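Local atomic coordinates of Lmo2812 protein (Listeria monocytogenes EGD-e, PDB entry 5ZQA), a protein that is a penicillin-binding protein of the S11 peptidase family, probably a serine-type D-Ala-D-Ala carboxypeptidase that trims cell-wall peptidoglycan. Residues Q28-V40 with F262-K274. Sequence-based numbering, arbitrary orientation.
Sequences QPNLYLSANAAAV and FKDTEKLMEVGFK
The carboxylate of Asp264 takes the backbone N-H groups of Ser34 and Ala35, at the turn leading into strand 37-42. This joins the N-terminal segment to helix 258-272, the C-terminal helix packed on the five-stranded antiparallel sheet of the beta-lactamase-like DD-peptidase fold. Ser34 N donates to OD1 of Asp264 at 2.9 Å, with an N-H...O angle of 164°, and Ala35 N donates to OD2 of Asp264 at 2.8 Å. Both donors come in on the syn side, tilted out of the carboxylate plane, so the two bonds together fix the rotation of this buried group. With chi1 at -68°, CG of Asp264 stands anti to its carbonyl carbon and leans out from the helix to meet them.

One turn further on, Lys267 runs out as an extended chain past Leu33, the two side chains pointing in opposite directions, with CD of Lys267 3.7 Å from Leu33 CD2. At its end NZ gives a hydrogen bond to the carbonyl oxygen of Tyr32, tying down the peptide just ahead of the Asp264 pair.

Leu268 fills the angle between the loop and strand 37-42: its CD2 meets Leu31 CD1 at 3.8 Å, while its CD1 lies against Ala38 CB and Ala39 O. Val40 slides alongside it from the strand, CG1 3.6 Å from Leu268 O. Near the helix end, Val271 CG2 touches both Leu31 CD2 and the ring of Pro29.

Outside this shell, Tyr50 of strand 48-52 lies against Leu31, Leu33 and Leu268, and Val252 backs Leu268 and Ala35. The turn has a second anchor in Ser34, whose OG is hydrogen-bonded to Gly256 N while its CB sits 3.5 Å from Asp264 OD2.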
ATOM      1  N   GLN A  28      24.536  12.421  -1.997  1.00 44.17           N
ATOM      2  CA  GLN A  28      23.095  12.396  -1.812  1.00 39.54           C
ATOM      3  C   GLN A  28      22.718  13.545  -0.883  1.00 38.66           C
ATOM      4  O   GLN A  28      23.463  13.871   0.044  1.00 38.00           O
ATOM      5  CB  GLN A  28      22.630  11.044  -1.263  1.00 36.47           C
ATOM      6  CG  GLN A  28      23.310   9.827  -1.903  1.00 37.53           C
ATOM      7  CD  GLN A  28      23.085   9.714  -3.410  1.00 41.70           C
ATOM      8  OE1 GLN A  28      22.273  10.435  -3.995  1.00 43.08           O
ATOM      9  NE2 GLN A  28      23.806   8.792  -4.043  1.00 39.27           N
ATOM     10  N   PRO A  29      21.567  14.177  -1.144  1.00 35.26           N
ATOM     11  CA  PRO A  29      21.220  15.422  -0.453  1.00 30.36           C
ATOM     12  C   PRO A  29      21.038  15.256   1.048  1.00 31.16           C
ATOM     13  O   PRO A  29      20.947  14.149   1.578  1.00 29.75           O
ATOM     14  CB  PRO A  29      19.899  15.830  -1.112  1.00 34.78           C
ATOM     15  CG  PRO A  29      19.329  14.553  -1.605  1.00 31.44           C
ATOM     16  CD  PRO A  29      20.499  13.743  -2.061  1.00 32.05           C
ATOM     17  N   ASN A  30      21.001  16.394   1.721  1.00 24.44           N
ATOM     18  CA  ASN A  30      20.809  16.460   3.152  1.00 25.21           C
ATOM     19  C   ASN A  30      19.375  16.885   3.432  1.00 25.25           C
ATOM     20  O   ASN A  30      19.068  18.078   3.421  1.00 27.78           O
ATOM     21  CB  ASN A  30      21.816  17.446   3.755  1.00 26.40           C
ATOM     22  CG  ASN A  30      21.736  17.529   5.263  1.00 28.04           C
ATOM     23  OD1 ASN A  30      21.303  16.590   5.933  1.00 32.16           O
ATOM     24  ND2 ASN A  30      22.165  18.665   5.809  1.00 31.41           N
ATOM     25  N   LEU A  31      18.490  15.914   3.654  1.00 18.10           N
ATOM     26  CA  LEU A  31      17.090  16.226   3.900  1.00 15.35           C
ATOM     27  C   LEU A  31      16.770  16.213   5.382  1.00 15.91           C
ATOM     28  O   LEU A  31      17.382  15.482   6.164  1.00 18.44           O
ATOM     29  CB  LEU A  31      16.163  15.238   3.181  1.00 13.93           C
ATOM     30  CG  LEU A  31      16.343  15.087   1.670  1.00 15.80           C
ATOM     31  CD1 LEU A  31      15.409  14.006   1.150  1.00 16.80           C
ATOM     32  CD2 LEU A  31      16.105  16.402   0.925  1.00 16.89           C
ATOM     33  N   TYR A  32      15.791  17.020   5.760  1.00 13.20           N
ATOM     34  CA  TYR A  32      15.297  17.002   7.126  1.00 13.89           C
ATOM     35  C   TYR A  32      13.831  16.621   7.115  1.00 16.13           C
ATOM     36  O   TYR A  32      12.958  17.448   6.860  1.00 18.76           O
ATOM     37  CB  TYR A  32      15.544  18.349   7.795  1.00 14.62           C
ATOM     38  CG  TYR A  32      17.023  18.561   7.996  1.00 15.69           C
ATOM     39  CD1 TYR A  32      17.711  17.849   8.970  1.00 16.30           C
ATOM     40  CD2 TYR A  32      17.743  19.424   7.180  1.00 21.92           C
ATOM     41  CE1 TYR A  32      19.072  18.012   9.151  1.00 19.73           C
ATOM     42  CE2 TYR A  32      19.112  19.590   7.351  1.00 17.95           C
ATOM     43  CZ  TYR A  32      19.761  18.879   8.339  1.00 17.97           C
ATOM     44  OH  TYR A  32      21.117  19.035   8.525  1.00 27.88           O
ATOM     45  N   LEU A  33      13.591  15.339   7.362  1.00 14.28           N
ATOM     46  CA  LEU A  33      12.263  14.752   7.235  1.00 11.32           C
ATOM     47  C   LEU A  33      11.690  14.434   8.593  1.00 13.22           C
ATOM     48  O   LEU A  33      12.438  14.235   9.552  1.00 13.75           O
ATOM     49  CB  LEU A  33      12.317  13.464   6.403  1.00 11.97           C
ATOM     50  CG  LEU A  33      13.030  13.557   5.050  1.00 14.54           C
ATOM     51  CD1 LEU A  33      13.067  12.204   4.363  1.00 13.81           C
ATOM     52  CD2 LEU A  33      12.352  14.581   4.155  1.00 15.84           C
ATOM     53  N   SER A  34      10.366  14.356   8.675  1.00 12.63           N
ATOM     54  CA  SER A  34       9.716  13.885   9.893  1.00 11.60           C
ATOM     55  C   SER A  34       9.881  12.383  10.030  1.00 11.95           C
ATOM     56  O   SER A  34      10.092  11.861  11.125  1.00 14.52           O
ATOM     57  CB  SER A  34       8.231  14.242   9.898  1.00 13.28           C
ATOM     58  OG  SER A  34       7.609  13.673  11.039  1.00 15.35           O
ATOM     59  N   ALA A  35       9.776  11.699   8.900  1.00 12.67           N
ATOM     60  CA  ALA A  35       9.876  10.246   8.851  1.00 12.64           C
ATOM     61  C   ALA A  35      11.111   9.726   9.560  1.00 11.96           C
ATOM     62  O   ALA A  35      12.196  10.284   9.414  1.00 14.51           O
ATOM     63  CB  ALA A  35       9.895   9.783   7.409  1.00 12.28           C
ATOM     64  N   ASN A  36      10.954   8.640  10.306  1.00 11.52           N
ATOM     65  CA  ASN A  36      12.107   8.005  10.924  1.00 13.92           C
ATOM     66  C   ASN A  36      12.855   7.073   9.974  1.00 13.72           C
ATOM     67  O   ASN A  36      14.038   6.808  10.175  1.00 18.80           O
ATOM     68  CB  ASN A  36      11.665   7.283  12.191  1.00 15.04           C
ATOM     69  CG  ASN A  36      11.379   8.265  13.319  1.00 25.47           C
ATOM     70  OD1 ASN A  36      12.192   9.153  13.586  1.00 30.29           O
ATOM     71  ND2 ASN A  36      10.218   8.139  13.954  1.00 29.10           N
ATOM     72  N   ALA A  37      12.186   6.612   8.920  1.00  9.00           N
ATOM     73  CA  ALA A  37      12.863   5.907   7.830  1.00 10.48           C
ATOM     74  C   ALA A  37      12.285   6.408   6.521  1.00  9.37           C
ATOM     75  O   ALA A  37      11.070   6.574   6.402  1.00  9.63           O
ATOM     76  CB  ALA A  37      12.692   4.400   7.941  1.00 10.85           C
ATOM     77  N   ALA A  38      13.144   6.678   5.551  1.00  8.95           N
ATOM     78  CA  ALA A  38      12.670   7.220   4.286  1.00  8.16           C
ATOM     79  C   ALA A  38      13.647   6.949   3.171  1.00  9.65           C
ATOM     80  O   ALA A  38      14.845   6.782   3.407  1.00 11.33           O
ATOM     81  CB  ALA A  38      12.427   8.699   4.407  1.00 10.07           C
ATOM     82  N   ALA A  39      13.135   6.922   1.949  1.00  8.07           N
ATOM     83  CA  ALA A  39      13.984   6.701   0.791  1.00  9.41           C
ATOM     84  C   ALA A  39      13.249   7.063  -0.484  1.00  7.70           C
ATOM     85  O   ALA A  39      12.016   7.136  -0.510  1.00  9.05           O
ATOM     86  CB  ALA A  39      14.464   5.235   0.738  1.00 11.05           C
ATOM     87  N   VAL A  40      14.006   7.303  -1.545  1.00  9.14           N
ATOM     88  CA  VAL A  40      13.404   7.399  -2.866  1.00  8.61           C
ATOM     89  C   VAL A  40      14.353   6.712  -3.837  1.00  8.55           C
ATOM     90  O   VAL A  40      15.583   6.824  -3.707  1.00  8.06           O
ATOM     91  CB  VAL A  40      13.077   8.880  -3.264  1.00  7.78           C
ATOM     92  CG1 VAL A  40      14.334   9.791  -3.242  1.00 10.87           C
ATOM     93  CG2 VAL A  40      12.342   8.935  -4.608  1.00 10.31           C
ATOM     94  N   PHE A 262       3.291  13.737   3.893  1.00 11.86           N
ATOM     95  CA  PHE A 262       3.196  14.232   2.529  1.00 11.51           C
ATOM     96  C   PHE A 262       4.222  15.348   2.265  1.00 11.84           C
ATOM     97  O   PHE A 262       4.733  15.476   1.157  1.00 10.75           O
ATOM     98  CB  PHE A 262       1.757  14.686   2.223  1.00 11.41           C
ATOM     99  CG  PHE A 262       0.747  13.556   2.252  1.00 12.40           C
ATOM    100  CD1 PHE A 262       0.914  12.444   1.445  1.00 13.89           C
ATOM    101  CD2 PHE A 262      -0.361  13.609   3.085  1.00 14.02           C
ATOM    102  CE1 PHE A 262      -0.004  11.408   1.457  1.00 11.96           C
ATOM    103  CE2 PHE A 262      -1.280  12.573   3.108  1.00 15.39           C
ATOM    104  CZ  PHE A 262      -1.093  11.466   2.287  1.00 12.50           C
ATOM    105  N   LYS A 263       4.534  16.139   3.291  1.00 11.17           N
ATOM    106  CA  LYS A 263       5.614  17.124   3.174  1.00 11.05           C
ATOM    107  C   LYS A 263       6.943  16.433   2.936  1.00 13.45           C
ATOM    108  O   LYS A 263       7.761  16.908   2.143  1.00 13.94           O
ATOM    109  CB  LYS A 263       5.703  17.990   4.428  1.00 14.00           C
ATOM    110  CG  LYS A 263       4.482  18.833   4.689  1.00 19.71           C
ATOM    111  CD  LYS A 263       4.431  20.033   3.773  1.00 21.84           C
ATOM    112  CE  LYS A 263       3.380  21.023   4.272  1.00 24.35           C
ATOM    113  NZ  LYS A 263       3.380  22.257   3.457  1.00 23.83           N
ATOM    114  N   ASP A 264       7.168  15.320   3.631  1.00 10.62           N
ATOM    115  CA  ASP A 264       8.373  14.520   3.397  1.00  9.82           C
ATOM    116  C   ASP A 264       8.402  13.984   1.969  1.00 10.62           C
ATOM    117  O   ASP A 264       9.454  13.974   1.328  1.00 11.04           O
ATOM    118  CB  ASP A 264       8.467  13.319   4.355  1.00 12.12           C
ATOM    119  CG  ASP A 264       8.706  13.712   5.807  1.00 13.78           C
ATOM    120  OD1 ASP A 264       9.092  14.867   6.093  1.00 15.33           O
ATOM    121  OD2 ASP A 264       8.505  12.825   6.670  1.00 15.07           O
ATOM    122  N   THR A 265       7.255  13.505   1.491  1.00  9.40           N
ATOM    123  CA  THR A 265       7.169  12.963   0.144  1.00 11.20           C
ATOM    124  C   THR A 265       7.467  14.028  -0.902  1.00 11.92           C
ATOM    125  O   THR A 265       8.121  13.741  -1.904  1.00 11.97           O
ATOM    126  CB  THR A 265       5.790  12.332  -0.104  1.00  8.79           C
ATOM    127  OG1 THR A 265       5.630  11.240   0.799  1.00  9.86           O
ATOM    128  CG2 THR A 265       5.657  11.802  -1.531  1.00  9.93           C
ATOM    129  N   GLU A 266       7.028  15.265  -0.661  1.00 10.05           N
ATOM    130  CA  GLU A 266       7.361  16.358  -1.584  1.00 11.82           C
ATOM    131  C   GLU A 266       8.875  16.524  -1.720  1.00 10.62           C
ATOM    132  O   GLU A 266       9.391  16.672  -2.826  1.00 12.54           O
ATOM    133  CB  GLU A 266       6.741  17.681  -1.128  1.00 13.34           C
ATOM    134  CG  GLU A 266       5.237  17.769  -1.294  1.00 15.42           C
ATOM    135  CD  GLU A 266       4.705  19.129  -0.862  1.00 24.85           C
ATOM    136  OE1 GLU A 266       4.954  20.125  -1.575  1.00 29.68           O
ATOM    137  OE2 GLU A 266       4.057  19.206   0.202  1.00 33.29           O
ATOM    138  N   LYS A 267       9.575  16.495  -0.590  1.00 10.06           N
ATOM    139  CA  LYS A 267      11.027  16.631  -0.584  1.00  9.87           C
ATOM    140  C   LYS A 267      11.700  15.471  -1.314  1.00 11.59           C
ATOM    141  O   LYS A 267      12.661  15.665  -2.058  1.00 13.55           O
ATOM    142  CB  LYS A 267      11.535  16.723   0.848  1.00 11.85           C
ATOM    143  CG  LYS A 267      11.195  18.040   1.522  1.00 13.03           C
ATOM    144  CD  LYS A 267      11.626  17.992   2.964  1.00 14.50           C
ATOM    145  CE  LYS A 267      11.329  19.295   3.690  1.00 16.20           C
ATOM    146  NZ  LYS A 267      11.498  19.070   5.152  1.00 18.33           N
ATOM    147  N   LEU A 268      11.179  14.262  -1.115  1.00 11.79           N
ATOM    148  CA  LEU A 268      11.760  13.083  -1.755  1.00 10.21           C
ATOM    149  C   LEU A 268      11.525  13.092  -3.262  1.00 10.26           C
ATOM    150  O   LEU A 268      12.409  12.699  -4.039  1.00 11.11           O
ATOM    151  CB  LEU A 268      11.191  11.795  -1.138  1.00 10.15           C
ATOM    152  CG  LEU A 268      11.627  11.528   0.307  1.00  9.00           C
ATOM    153  CD1 LEU A 268      10.761  10.442   0.920  1.00 12.55           C
ATOM    154  CD2 LEU A 268      13.096  11.116   0.361  1.00 12.32           C
ATOM    155  N   MET A 269      10.349  13.554  -3.684  1.00 11.00           N
ATOM    156  CA  MET A 269      10.046  13.618  -5.109  1.00 12.10           C
ATOM    157  C   MET A 269      10.940  14.656  -5.795  1.00 15.76           C
ATOM    158  O   MET A 269      11.380  14.441  -6.929  1.00 14.78           O
ATOM    159  CB  MET A 269       8.555  13.921  -5.328  1.00 13.60           C
ATOM    160  CG  MET A 269       7.641  12.714  -5.061  1.00 13.86           C
ATOM    161  SD  MET A 269       8.090  11.324  -6.135  1.00 16.34           S
ATOM    162  CE  MET A 269       7.005  10.014  -5.551  1.00 13.49           C
ATOM    163  N   GLU A 270      11.238  15.751  -5.097  1.00 13.07           N
ATOM    164  CA  GLU A 270      12.173  16.762  -5.613  1.00 15.35           C
ATOM    165  C   GLU A 270      13.558  16.154  -5.854  1.00 15.63           C
ATOM    166  O   GLU A 270      14.183  16.388  -6.891  1.00 15.99           O
ATOM    167  CB  GLU A 270      12.278  17.954  -4.650  1.00 17.37           C
ATOM    168  CG  GLU A 270      13.230  19.047  -5.128  1.00 23.50           C
ATOM    169  CD  GLU A 270      12.967  20.391  -4.469  1.00 36.99           C
ATOM    170  OE1 GLU A 270      11.783  20.763  -4.316  1.00 41.34           O
ATOM    171  OE2 GLU A 270      13.947  21.080  -4.111  1.00 39.58           O
ATOM    172  N   VAL A 271      14.034  15.367  -4.897  1.00 12.51           N
ATOM    173  CA  VAL A 271      15.297  14.647  -5.050  1.00 11.47           C
ATOM    174  C   VAL A 271      15.209  13.637  -6.186  1.00 13.94           C
ATOM    175  O   VAL A 271      16.132  13.514  -7.008  1.00 14.93           O
ATOM    176  CB  VAL A 271      15.678  13.919  -3.738  1.00 13.01           C
ATOM    177  CG1 VAL A 271      16.869  12.983  -3.952  1.00 15.72           C
ATOM    178  CG2 VAL A 271      15.994  14.944  -2.672  1.00 14.55           C
ATOM    179  N   GLY A 272      14.098  12.911  -6.225  1.00 11.72           N
ATOM    180  CA  GLY A 272      13.918  11.862  -7.214  1.00 14.18           C
ATOM    181  C   GLY A 272      14.039  12.349  -8.647  1.00 13.52           C
ATOM    182  O   GLY A 272      14.525  11.620  -9.517  1.00 17.02           O
ATOM    183  N   PHE A 273      13.607  13.582  -8.899  1.00 13.21           N
ATOM    184  CA  PHE A 273      13.649  14.128 -10.254  1.00 15.43           C
ATOM    185  C   PHE A 273      14.680  15.233 -10.431  1.00 18.31           C
ATOM    186  O   PHE A 273      14.672  15.932 -11.446  1.00 23.54           O
ATOM    187  CB  PHE A 273      12.266  14.641 -10.662  1.00 15.79           C
ATOM    188  CG  PHE A 273      11.262  13.546 -10.836  1.00 12.89           C
ATOM    189  CD1 PHE A 273      11.351  12.671 -11.904  1.00 13.41           C
ATOM    190  CD2 PHE A 273      10.244  13.372  -9.913  1.00 12.59           C
ATOM    191  CE1 PHE A 273      10.437  11.650 -12.053  1.00 12.05           C
ATOM    192  CE2 PHE A 273       9.323  12.357 -10.061  1.00 12.94           C
ATOM    193  CZ  PHE A 273       9.420  11.494 -11.130  1.00 12.22           C
ATOM    194  N   LYS A 274      15.571  15.381  -9.458  1.00 17.54           N
ATOM    195  CA  LYS A 274      16.629  16.387  -9.545  1.00 24.73           C
ATOM    196  C   LYS A 274      17.536  16.153 -10.752  1.00 32.40           C
ATOM    197  O   LYS A 274      17.867  15.018 -11.089  1.00 32.89           O
ATOM    198  CB  LYS A 274      17.467  16.399  -8.268  1.00 27.13           C
ATOM    199  CG  LYS A 274      18.521  17.498  -8.239  1.00 36.69           C
ATOM    200  CD  LYS A 274      19.522  17.272  -7.118  1.00 37.98           C
ATOM    201  CE  LYS A 274      20.746  18.155  -7.291  1.00 34.75           C
ATOM    202  NZ  LYS A 274      21.840  17.738  -6.378  1.00 32.18           N
TER